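Local structure of aminotransferase, class I and II (Erwinia tasmaniensis, 5Z0Q) at residues Lys240-Ala245 with Gln290-Ala295; Ala41-Arg46 with Ala324-Trp329; Ser203-Cys208 with Ser232-Ser237. The protein belongs to the class I and II aminotransferase family and holds pyridoxal-5'-phosphate through a covalent bond in a pocket completed by the second subunit of its dimer. All blocks are in the same frame, centred on the assembly; numbering follows the deposited sequence.

Contact 1 of 3, residues Lys240-Ala245 with Gln290-Ala295; sequences KSFNIA and QPWLDA. With PLP (pyridoxal-5'-phosphate), chain M.
Phe242 and the six-membered ring of Trp292 lie nearly parallel, with 26° between their planes, but are slid so far apart that they barely overlap. Their centroids are 5.7 Å apart; the nearest atoms, Phe242 CD2 and Trp292 CE3, are 3.6 Å apart and meet obliquely. At the indole edge, in its plane, the carbonyl oxygen of Ser241 sits 3.3 Å from Trp292 CZ3; at the edge of the phenyl ring, more distantly, stands Gln290 N. Leu293 works from the same turn of helix. Its CB rests 3.9 Å from Phe242 CZ, and with CG anti to the backbone N (chi1 -180°) the branch carries CD1 onto Ser241 O and CD2 to Phe242 CZ. The join is van der Waals packing, and the polar side chains have other partners: Ser241 OG bonds to Asp209, and Gln290 NE2 bonds Asp294 OD1 along the helix at 3.0 Å. One step back, Lys240 NZ is joined covalently to PLP C4A, consistent with the internal aldimine of PLP-dependent proteins, and is also hydrogen-bonded to Tyr66 of the second subunit. The contact therefore sets the PLP-bearing loop between strands 232-236 and 250-253 against the first turn of the long helix 290-313, with Ala48, just ahead of helix 49-59, touching Trp292.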
loop_
_atom_site.group_PDB
_atom_site.type_symbol
_atom_site.label_atom_id
_atom_site.label_comp_id
_atom_site.label_asym_id
_atom_site.label_seq_id
_atom_site.Cartn_x
_atom_site.Cartn_y
_atom_site.Cartn_z
ATOM N N LYS A 240 12.747 -5.917 7.587
ATOM C CA LYS A 240 13.238 -7.105 8.270
ATOM C C LYS A 240 14.388 -6.807 9.219
ATOM O O LYS A 240 14.577 -7.539 10.197
ATOM C CB LYS A 240 13.679 -8.154 7.248
ATOM C CG LYS A 240 12.569 -8.594 6.322
ATOM C CD LYS A 240 12.976 -9.807 5.517
ATOM C CE LYS A 240 11.911 -10.880 5.592
ATOM N NZ LYS A 240 10.582 -10.375 5.154
ATOM N N SER A 241 15.159 -5.753 8.951
ATOM C CA SER A 241 16.260 -5.406 9.841
ATOM C C SER A 241 15.746 -4.989 11.211
ATOM O O SER A 241 16.374 -5.286 12.234
ATOM C CB SER A 241 17.097 -4.287 9.220
ATOM O OG SER A 241 17.354 -4.548 7.851
ATOM N N PHE A 242 14.602 -4.305 11.253
ATOM C CA PHE A 242 14.061 -3.763 12.494
ATOM C C PHE A 242 12.662 -4.279 12.801
ATOM O O PHE A 242 11.983 -3.713 13.666
ATOM C CB PHE A 242 14.066 -2.233 12.440
ATOM C CG PHE A 242 15.442 -1.640 12.325
ATOM C CD1 PHE A 242 16.044 -1.479 11.087
ATOM C CD2 PHE A 242 16.140 -1.258 13.458
ATOM C CE1 PHE A 242 17.313 -0.943 10.980
ATOM C CE2 PHE A 242 17.408 -0.720 13.360
ATOM C CZ PHE A 242 17.996 -0.562 12.118
ATOM N N ASN A 243 12.215 -5.331 12.113
ATOM C CA ASN A 243 10.946 -6.000 12.402
ATOM C C ASN A 243 9.764 -5.036 12.273
ATOM O O ASN A 243 8.912 -4.936 13.158
ATOM C CB ASN A 243 10.980 -6.651 13.787
ATOM C CG ASN A 243 9.932 -7.732 13.950
ATOM O OD1 ASN A 243 9.448 -8.297 12.969
ATOM N ND2 ASN A 243 9.581 -8.031 15.195
ATOM N N ILE A 244 9.715 -4.322 11.149
ATOM C CA ILE A 244 8.624 -3.389 10.885
ATOM C C ILE A 244 7.994 -3.712 9.535
ATOM O O ILE A 244 7.551 -2.814 8.810
ATOM C CB ILE A 244 9.107 -1.927 10.940
ATOM C CG1 ILE A 244 10.302 -1.714 10.009
ATOM C CG2 ILE A 244 9.461 -1.532 12.369
ATOM C CD1 ILE A 244 10.777 -0.279 9.952
ATOM N N ALA A 245 7.944 -5.001 9.193
ATOM C CA ALA A 245 7.308 -5.414 7.948
ATOM C C ALA A 245 5.804 -5.175 7.963
ATOM O O ALA A 245 5.201 -5.041 6.892
ATOM C CB ALA A 245 7.604 -6.888 7.670
ATOM N N GLN A 290 20.624 1.957 14.850
ATOM C CA GLN A 290 21.795 1.116 14.619
ATOM C C GLN A 290 22.297 0.404 15.873
ATOM O O GLN A 290 22.636 -0.788 15.770
ATOM C CB GLN A 290 22.913 1.949 13.981
ATOM C CG GLN A 290 24.090 1.117 13.518
ATOM C CD GLN A 290 23.669 0.006 12.578
ATOM O OE1 GLN A 290 22.949 0.238 11.607
ATOM N NE2 GLN A 290 24.112 -1.211 12.868
ATOM N N PRO A 291 22.389 1.037 17.051
ATOM C CA PRO A 291 22.786 0.270 18.244
ATOM C C PRO A 291 21.845 -0.881 18.555
ATOM O O PRO A 291 22.295 -1.924 19.046
ATOM C CB PRO A 291 22.780 1.325 19.357
ATOM C CG PRO A 291 23.006 2.608 18.653
ATOM C CD PRO A 291 22.281 2.478 17.350
ATOM N N TRP A 292 20.548 -0.722 18.283
ATOM C CA TRP A 292 19.618 -1.833 18.446
ATOM C C TRP A 292 19.918 -2.944 17.448
ATOM O O TRP A 292 19.904 -4.128 17.805
ATOM C CB TRP A 292 18.180 -1.336 18.288
ATOM C CG TRP A 292 17.136 -2.397 18.492
ATOM C CD1 TRP A 292 16.475 -2.684 19.651
ATOM C CD2 TRP A 292 16.630 -3.309 17.506
ATOM N NE1 TRP A 292 15.591 -3.717 19.449
ATOM C CE2 TRP A 292 15.667 -4.118 18.141
ATOM C CE3 TRP A 292 16.898 -3.519 16.148
ATOM C CZ2 TRP A 292 14.971 -5.123 17.466
ATOM C CZ3 TRP A 292 16.206 -4.517 15.480
ATOM C CH2 TRP A 292 15.256 -5.307 16.140
ATOM N N LEU A 293 20.197 -2.580 16.195
ATOM C CA LEU A 293 20.520 -3.580 15.184
ATOM C C LEU A 293 21.833 -4.287 15.492
ATOM O O LEU A 293 21.974 -5.480 15.200
ATOM C CB LEU A 293 20.574 -2.928 13.803
ATOM C CG LEU A 293 20.893 -3.830 12.607
ATOM C CD1 LEU A 293 19.870 -4.949 12.483
ATOM C CD2 LEU A 293 20.955 -3.011 11.327
ATOM N N ASP A 294 22.798 -3.577 16.081
ATOM C CA ASP A 294 24.054 -4.215 16.465
ATOM C C ASP A 294 23.825 -5.289 17.519
ATOM O O ASP A 294 24.431 -6.365 17.462
ATOM C CB ASP A 294 25.046 -3.168 16.976
ATOM C CG ASP A 294 25.623 -2.315 15.863
ATOM O OD1 ASP A 294 25.783 -2.831 14.736
ATOM O OD2 ASP A 294 25.922 -1.127 16.115
ATOM N N ALA A 295 22.945 -5.018 18.487
ATOM C CA ALA A 295 22.686 -5.989 19.543
ATOM C C ALA A 295 21.868 -7.170 19.037
ATOM O O ALA A 295 21.974 -8.274 19.586
ATOM C CB ALA A 295 21.974 -5.314 20.716
HETATM N N1 PLP M . 12.150 -9.858 -0.020
HETATM C C2 PLP M . 12.653 -10.988 0.593
HETATM C C2A PLP M . 13.732 -11.788 -0.075
HETATM C C3 PLP M . 12.163 -11.384 1.832
HETATM O O3 PLP M . 12.662 -12.505 2.441
HETATM C C4 PLP M . 11.164 -10.641 2.453
HETATM C C4A PLP M . 10.756 -10.960 3.860
HETATM C C5 PLP M . 10.659 -9.506 1.828
HETATM C C6 PLP M . 11.157 -9.117 0.590
HETATM C C5A PLP M . 9.573 -8.706 2.511
HETATM O O4P PLP M . 8.836 -7.950 1.576
HETATM P P PLP M . 7.462 -7.247 2.034
HETATM O O1P PLP M . 6.592 -8.260 2.742
HETATM O O2P PLP M . 6.729 -6.711 0.826
HETATM O O3P PLP M . 7.795 -6.113 2.975
#

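Contact 2 of 3, residues Ala41-Arg46 with Ala324-Trp329; sequences ADTDFR and ASFLGW
Thr43 sets its methyl group squarely over the ring of Phe326, a CH-pi contact between two loops of the fold-type I architecture of class I and II aminotransferases. The loop 41-46 leads from strand 36-38 to helix 49-59, while 324-329 runs into strand 329-331 of the same five-stranded sheet. The tight part is the phenyl ring. Thr43 CG2 stands 3.7 Å from the ring centroid and 13° off its normal, and on the ring's rim the backbone of the other loop passes close to its plane, with Asp42 N 3.9 Å and Ala41 C 4.0 Å from Phe326 CE1. Phe326 is thus held at face and edge by three consecutive residues. Packing is looser beside it, where Ala41 CB and Leu327 CD1 approach only to 4.4 Å; the nearest atoms of the Ala41 side chain and PLP are about 4 Å apart, and Arg364 of strand 362-364 touches both residues of the looser pair. At the far end of the loop Arg46, partly exposed, turns from this core toward the second subunit, packing on its Gly62. Asp42 O accepts hydrogen bonds from Asn366 ND2 and Lys26 NZ, both outside the two loops. On Thr43 the rotation (chi1 61°) puts CG2 anti to the carbonyl carbon, and from there the methyl carbon reaches its place above the ring centre.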
loop_
_atom_site.group_PDB
_atom_site.type_symbol
_atom_site.label_atom_id
_atom_site.label_comp_id
_atom_site.label_asym_id
_atom_site.label_seq_id
_atom_site.Cartn_x
_atom_site.Cartn_y
_atom_site.Cartn_z
ATOM N N ALA A 41 8.793 -14.908 7.834
ATOM C CA ALA A 41 10.081 -14.245 8.039
ATOM C C ALA A 41 9.888 -12.911 8.763
ATOM O O ALA A 41 9.983 -11.822 8.191
ATOM C CB ALA A 41 10.796 -14.062 6.709
ATOM N N ASP A 42 9.614 -13.017 10.061
ATOM C CA ASP A 42 9.625 -11.865 10.948
ATOM C C ASP A 42 10.038 -12.335 12.334
ATOM O O ASP A 42 9.832 -13.496 12.697
ATOM C CB ASP A 42 8.263 -11.151 10.990
ATOM C CG ASP A 42 7.186 -11.967 11.685
ATOM O OD1 ASP A 42 7.280 -13.212 11.688
ATOM O OD2 ASP A 42 6.235 -11.360 12.221
ATOM N N THR A 43 10.638 -11.432 13.095
ATOM C CA THR A 43 11.113 -11.777 14.425
ATOM C C THR A 43 10.059 -11.441 15.474
ATOM O O THR A 43 9.126 -10.671 15.234
ATOM C CB THR A 43 12.423 -11.050 14.738
ATOM O OG1 THR A 43 12.215 -9.633 14.689
ATOM C CG2 THR A 43 13.498 -11.434 13.729
ATOM N N ASP A 44 10.215 -12.047 16.651
ATOM C CA ASP A 44 9.347 -11.785 17.790
ATOM C C ASP A 44 9.873 -10.659 18.672
ATOM O O ASP A 44 9.463 -10.548 19.833
ATOM C CB ASP A 44 9.167 -13.060 18.618
ATOM C CG ASP A 44 8.536 -14.187 17.823
ATOM O OD1 ASP A 44 7.702 -13.900 16.938
ATOM O OD2 ASP A 44 8.872 -15.361 18.084
ATOM N N PHE A 45 10.759 -9.820 18.145
ATOM C CA PHE A 45 11.427 -8.797 18.934
ATOM C C PHE A 45 10.654 -7.486 18.892
ATOM O O PHE A 45 10.192 -7.054 17.832
ATOM C CB PHE A 45 12.853 -8.573 18.426
ATOM C CG PHE A 45 13.698 -9.816 18.421
ATOM C CD1 PHE A 45 13.543 -10.781 19.402
ATOM C CD2 PHE A 45 14.643 -10.021 17.431
ATOM C CE1 PHE A 45 14.317 -11.926 19.397
ATOM C CE2 PHE A 45 15.421 -11.164 17.420
ATOM C CZ PHE A 45 15.258 -12.117 18.404
ATOM N N ARG A 46 10.514 -6.863 20.059
ATOM C CA ARG A 46 9.932 -5.531 20.140
ATOM C C ARG A 46 10.803 -4.533 19.385
ATOM O O ARG A 46 12.034 -4.613 19.413
ATOM C CB ARG A 46 9.785 -5.127 21.609
ATOM C CG ARG A 46 9.450 -3.667 21.864
ATOM C CD ARG A 46 9.455 -3.387 23.360
ATOM N NE ARG A 46 9.480 -1.961 23.671
ATOM C CZ ARG A 46 8.403 -1.239 23.963
ATOM N NH1 ARG A 46 7.205 -1.806 23.981
ATOM N NH2 ARG A 46 8.526 0.054 24.234
ATOM N N ALA A 324 23.718 -14.830 6.641
ATOM C CA ALA A 324 22.833 -13.705 6.918
ATOM C C ALA A 324 21.606 -14.207 7.663
ATOM O O ALA A 324 20.876 -15.065 7.157
ATOM C CB ALA A 324 22.422 -12.991 5.627
ATOM N N SER A 325 21.391 -13.669 8.861
ATOM C CA SER A 325 20.224 -13.986 9.669
ATOM C C SER A 325 18.939 -13.629 8.917
ATOM O O SER A 325 18.938 -12.797 8.005
ATOM C CB SER A 325 20.312 -13.235 11.000
ATOM O OG SER A 325 20.926 -14.042 11.990
ATOM N N PHE A 326 17.825 -14.260 9.306
ATOM C CA PHE A 326 17.724 -15.156 10.461
ATOM C C PHE A 326 17.099 -16.503 10.111
ATOM O O PHE A 326 16.323 -17.062 10.889
ATOM C CB PHE A 326 16.916 -14.479 11.572
ATOM C CG PHE A 326 15.742 -13.684 11.070
ATOM C CD1 PHE A 326 14.517 -14.294 10.852
ATOM C CD2 PHE A 326 15.864 -12.327 10.811
ATOM C CE1 PHE A 326 13.435 -13.567 10.387
ATOM C CE2 PHE A 326 14.788 -11.595 10.344
ATOM C CZ PHE A 326 13.571 -12.216 10.132
ATOM N N LEU A 327 17.437 -17.011 8.928
ATOM C CA LEU A 327 16.998 -18.318 8.462
ATOM C C LEU A 327 18.122 -18.906 7.620
ATOM O O LEU A 327 18.853 -18.166 6.954
ATOM C CB LEU A 327 15.694 -18.220 7.650
ATOM C CG LEU A 327 14.652 -17.178 8.081
ATOM C CD1 LEU A 327 14.691 -15.961 7.167
ATOM C CD2 LEU A 327 13.249 -17.764 8.156
ATOM N N GLY A 328 18.270 -20.230 7.644
ATOM C CA GLY A 328 17.394 -21.153 8.345
ATOM C C GLY A 328 16.994 -22.299 7.428
ATOM O O GLY A 328 15.900 -22.844 7.543
ATOM N N TRP A 329 17.902 -22.670 6.523
ATOM C CA TRP A 329 17.614 -23.582 5.418
ATOM C C TRP A 329 18.128 -24.976 5.769
ATOM O O TRP A 329 19.338 -25.224 5.737
ATOM C CB TRP A 329 18.259 -23.052 4.138
ATOM C CG TRP A 329 17.741 -23.619 2.846
ATOM C CD1 TRP A 329 18.487 -24.143 1.833
ATOM C CD2 TRP A 329 16.374 -23.695 2.418
ATOM N NE1 TRP A 329 17.672 -24.548 0.803
ATOM C CE2 TRP A 329 16.370 -24.285 1.138
ATOM C CE3 TRP A 329 15.153 -23.330 2.996
ATOM C CZ2 TRP A 329 15.196 -24.514 0.425
ATOM C CZ3 TRP A 329 13.987 -23.560 2.284
ATOM C CH2 TRP A 329 14.018 -24.146 1.014
#

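Contact 3 of 3, residues Ser203-Cys208 with Ser232-Ser237; sequences SDEIHC and SITLMS. With PLP (pyridoxal-5'-phosphate), chain M.
Glu205 packs its side chain along Met236 and on to the methyl of Thr234, and can be followed atom by atom. CB lies 3.7 Å from Leu235 O, with Met236 CG alongside and pointing the same way. CG is anti to the carbonyl carbon (chi1 -48°), and the chain then runs extended, carrying CD to the methyl group of Thr234; Glu205 OE2 lies 3.4 Å from Thr234 CG2. The other oxygen is gripped twice: Ser203 OG donates to Glu205 OE1 at 2.9 Å, on the anti side and 19° out of the carboxylate plane, and Phe221 N donates as well. The main chains pair as adjacent parallel strands of a beta-alpha-beta unit, Ser203 N bonding to Ile233 O, Leu235 N to Ser203 O at 3.0 Å, and Glu205 N to Leu235 O at 2.9 Å. Residues Glu205 to Cys208 form a type I turn. Ile206 there bridges two surroundings: its CD1 packs 3.6 Å from Ser237 CB, while its CG2 touches the PLP ring, 3.4 Å from C2. Asp204, on the sheet face shared with Leu235, places OD2 3.0 Å from PLP N1, and His207 brings its ring edge to O3. A carboxylate facing the pyridine nitrogen is a hallmark of fold-type I proteins; it would probably favour a protonated N1 and so a more electron-withdrawing ring.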
loop_
_atom_site.group_PDB
_atom_site.type_symbol
_atom_site.label_atom_id
_atom_site.label_comp_id
_atom_site.label_asym_id
_atom_site.label_seq_id
_atom_site.Cartn_x
_atom_site.Cartn_y
_atom_site.Cartn_z
ATOM N N SER A 203 17.767 -6.634 -8.046
ATOM C CA SER A 203 18.478 -7.143 -6.880
ATOM C C SER A 203 17.660 -6.863 -5.624
ATOM O O SER A 203 17.427 -5.701 -5.276
ATOM C CB SER A 203 19.864 -6.506 -6.774
ATOM O OG SER A 203 20.596 -7.041 -5.684
ATOM N N ASP A 204 17.229 -7.927 -4.952
ATOM C CA ASP A 204 16.490 -7.818 -3.699
ATOM C C ASP A 204 17.494 -7.863 -2.555
ATOM O O ASP A 204 18.086 -8.912 -2.279
ATOM C CB ASP A 204 15.461 -8.939 -3.580
ATOM C CG ASP A 204 14.459 -8.706 -2.460
ATOM O OD1 ASP A 204 14.845 -8.167 -1.403
ATOM O OD2 ASP A 204 13.277 -9.067 -2.639
ATOM N N GLU A 205 17.682 -6.728 -1.884
ATOM C CA GLU A 205 18.680 -6.628 -0.828
ATOM C C GLU A 205 18.026 -6.242 0.493
ATOM O O GLU A 205 18.493 -5.334 1.188
ATOM C CB GLU A 205 19.764 -5.625 -1.232
ATOM C CG GLU A 205 20.287 -5.859 -2.648
ATOM C CD GLU A 205 21.444 -4.954 -3.023
ATOM O OE1 GLU A 205 22.127 -5.258 -4.025
ATOM O OE2 GLU A 205 21.673 -3.944 -2.322
ATOM N N ILE A 206 16.942 -6.938 0.845
ATOM C CA ILE A 206 16.215 -6.630 2.073
ATOM C C ILE A 206 17.006 -7.065 3.302
ATOM O O ILE A 206 16.909 -6.437 4.363
ATOM C CB ILE A 206 14.819 -7.281 2.027
ATOM C CG1 ILE A 206 14.059 -7.060 3.336
ATOM C CG2 ILE A 206 14.933 -8.762 1.735
ATOM C CD1 ILE A 206 13.763 -5.614 3.634
ATOM N N HIS A 207 17.806 -8.123 3.187
ATOM C CA HIS A 207 18.574 -8.651 4.307
ATOM C C HIS A 207 19.976 -8.060 4.406
ATOM O O HIS A 207 20.811 -8.607 5.133
ATOM C CB HIS A 207 18.671 -10.176 4.211
ATOM C CG HIS A 207 17.354 -10.876 4.330
ATOM N ND1 HIS A 207 16.551 -11.144 3.242
ATOM C CD2 HIS A 207 16.698 -11.364 5.410
ATOM C CE1 HIS A 207 15.458 -11.765 3.646
ATOM N NE2 HIS A 207 15.523 -11.911 4.957
ATOM N N CYS A 208 20.250 -6.956 3.707
ATOM C CA CYS A 208 21.606 -6.421 3.659
ATOM C C CYS A 208 22.106 -5.955 5.021
ATOM O O CYS A 208 23.323 -5.882 5.228
ATOM C CB CYS A 208 21.682 -5.269 2.653
ATOM S SG CYS A 208 20.663 -3.839 3.073
ATOM N N SER A 232 20.034 -1.903 -13.679
ATOM C CA SER A 232 19.493 -2.630 -12.542
ATOM C C SER A 232 18.532 -1.763 -11.742
ATOM O O SER A 232 18.445 -0.546 -11.921
ATOM C CB SER A 232 20.612 -3.134 -11.621
ATOM O OG SER A 232 21.221 -2.055 -10.935
ATOM N N ILE A 233 17.804 -2.426 -10.845
ATOM C CA ILE A 233 16.966 -1.782 -9.842
ATOM C C ILE A 233 17.250 -2.457 -8.507
ATOM O O ILE A 233 17.303 -3.689 -8.429
ATOM C CB ILE A 233 15.468 -1.868 -10.196
ATOM C CG1 ILE A 233 14.610 -1.390 -9.022
ATOM C CG2 ILE A 233 15.085 -3.283 -10.615
ATOM C CD1 ILE A 233 13.126 -1.567 -9.234
ATOM N N THR A 234 17.448 -1.655 -7.465
ATOM C CA THR A 234 17.843 -2.146 -6.150
ATOM C C THR A 234 16.689 -1.954 -5.173
ATOM O O THR A 234 16.189 -0.835 -5.010
ATOM C CB THR A 234 19.094 -1.417 -5.660
ATOM O OG1 THR A 234 20.089 -1.435 -6.690
ATOM C CG2 THR A 234 19.651 -2.089 -4.413
ATOM N N LEU A 235 16.278 -3.038 -4.520
ATOM C CA LEU A 235 15.178 -3.021 -3.561
ATOM C C LEU A 235 15.741 -3.150 -2.151
ATOM O O LEU A 235 16.410 -4.141 -1.834
ATOM C CB LEU A 235 14.187 -4.148 -3.848
ATOM C CG LEU A 235 13.455 -4.100 -5.190
ATOM C CD1 LEU A 235 12.604 -5.344 -5.375
ATOM C CD2 LEU A 235 12.600 -2.850 -5.289
ATOM N N MET A 236 15.469 -2.154 -1.310
ATOM C CA MET A 236 15.950 -2.143 0.063
ATOM C C MET A 236 14.861 -1.607 0.981
ATOM O O MET A 236 13.969 -0.868 0.558
ATOM C CB MET A 236 17.227 -1.307 0.207
ATOM C CG MET A 236 18.435 -1.898 -0.497
ATOM S SD MET A 236 19.873 -0.820 -0.419
ATOM C CE MET A 236 19.210 0.669 -1.161
ATOM N N SER A 237 14.954 -1.987 2.259
ATOM C CA SER A 237 13.964 -1.621 3.264
ATOM C C SER A 237 14.452 -1.994 4.659
ATOM O O SER A 237 15.221 -2.951 4.813
ATOM C CB SER A 237 12.628 -2.309 2.974
ATOM O OG SER A 237 11.737 -2.186 4.067
HETATM N N1 PLP M . 12.150 -9.858 -0.020
HETATM C C2 PLP M . 12.653 -10.988 0.593
HETATM C C2A PLP M . 13.732 -11.788 -0.075
HETATM C C3 PLP M . 12.163 -11.384 1.832
HETATM O O3 PLP M . 12.662 -12.505 2.441
HETATM C C4 PLP M . 11.164 -10.641 2.453
HETATM C C4A PLP M . 10.756 -10.960 3.860
HETATM C C5 PLP M . 10.659 -9.506 1.828
HETATM C C6 PLP M . 11.157 -9.117 0.590
HETATM C C5A PLP M . 9.573 -8.706 2.511
HETATM O O4P PLP M . 8.836 -7.950 1.576
HETATM P P PLP M . 7.462 -7.247 2.034
HETATM O O1P PLP M . 6.592 -8.260 2.742
HETATM O O2P PLP M . 6.729 -6.711 0.826
HETATM O O3P PLP M . 7.795 -6.113 2.975
#

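Overall arrangement
From the N terminus the chain opens contact 2 at 41-46 and leaves it pending for nearly 280 residues. Within that span contact 3 closes first, a short loop from 203-208 to 232-237; contact 1 follows in series, opening at 240-245 and closing at 290-295. Residues 324-329 then complete contact 2, so the two inner loops sit one after the other inside the outer one and none cross. Contact 3 belongs to the large eight-stranded sheet, contact 1 joins a loop of that sheet to helix 290-313, and contact 2 joins the loops next to strands 36-38 and 329-331 of the five-stranded sheet. Asn243 links contacts 1 and 2 through Phe45, and contacts 1 and 3 share PLP.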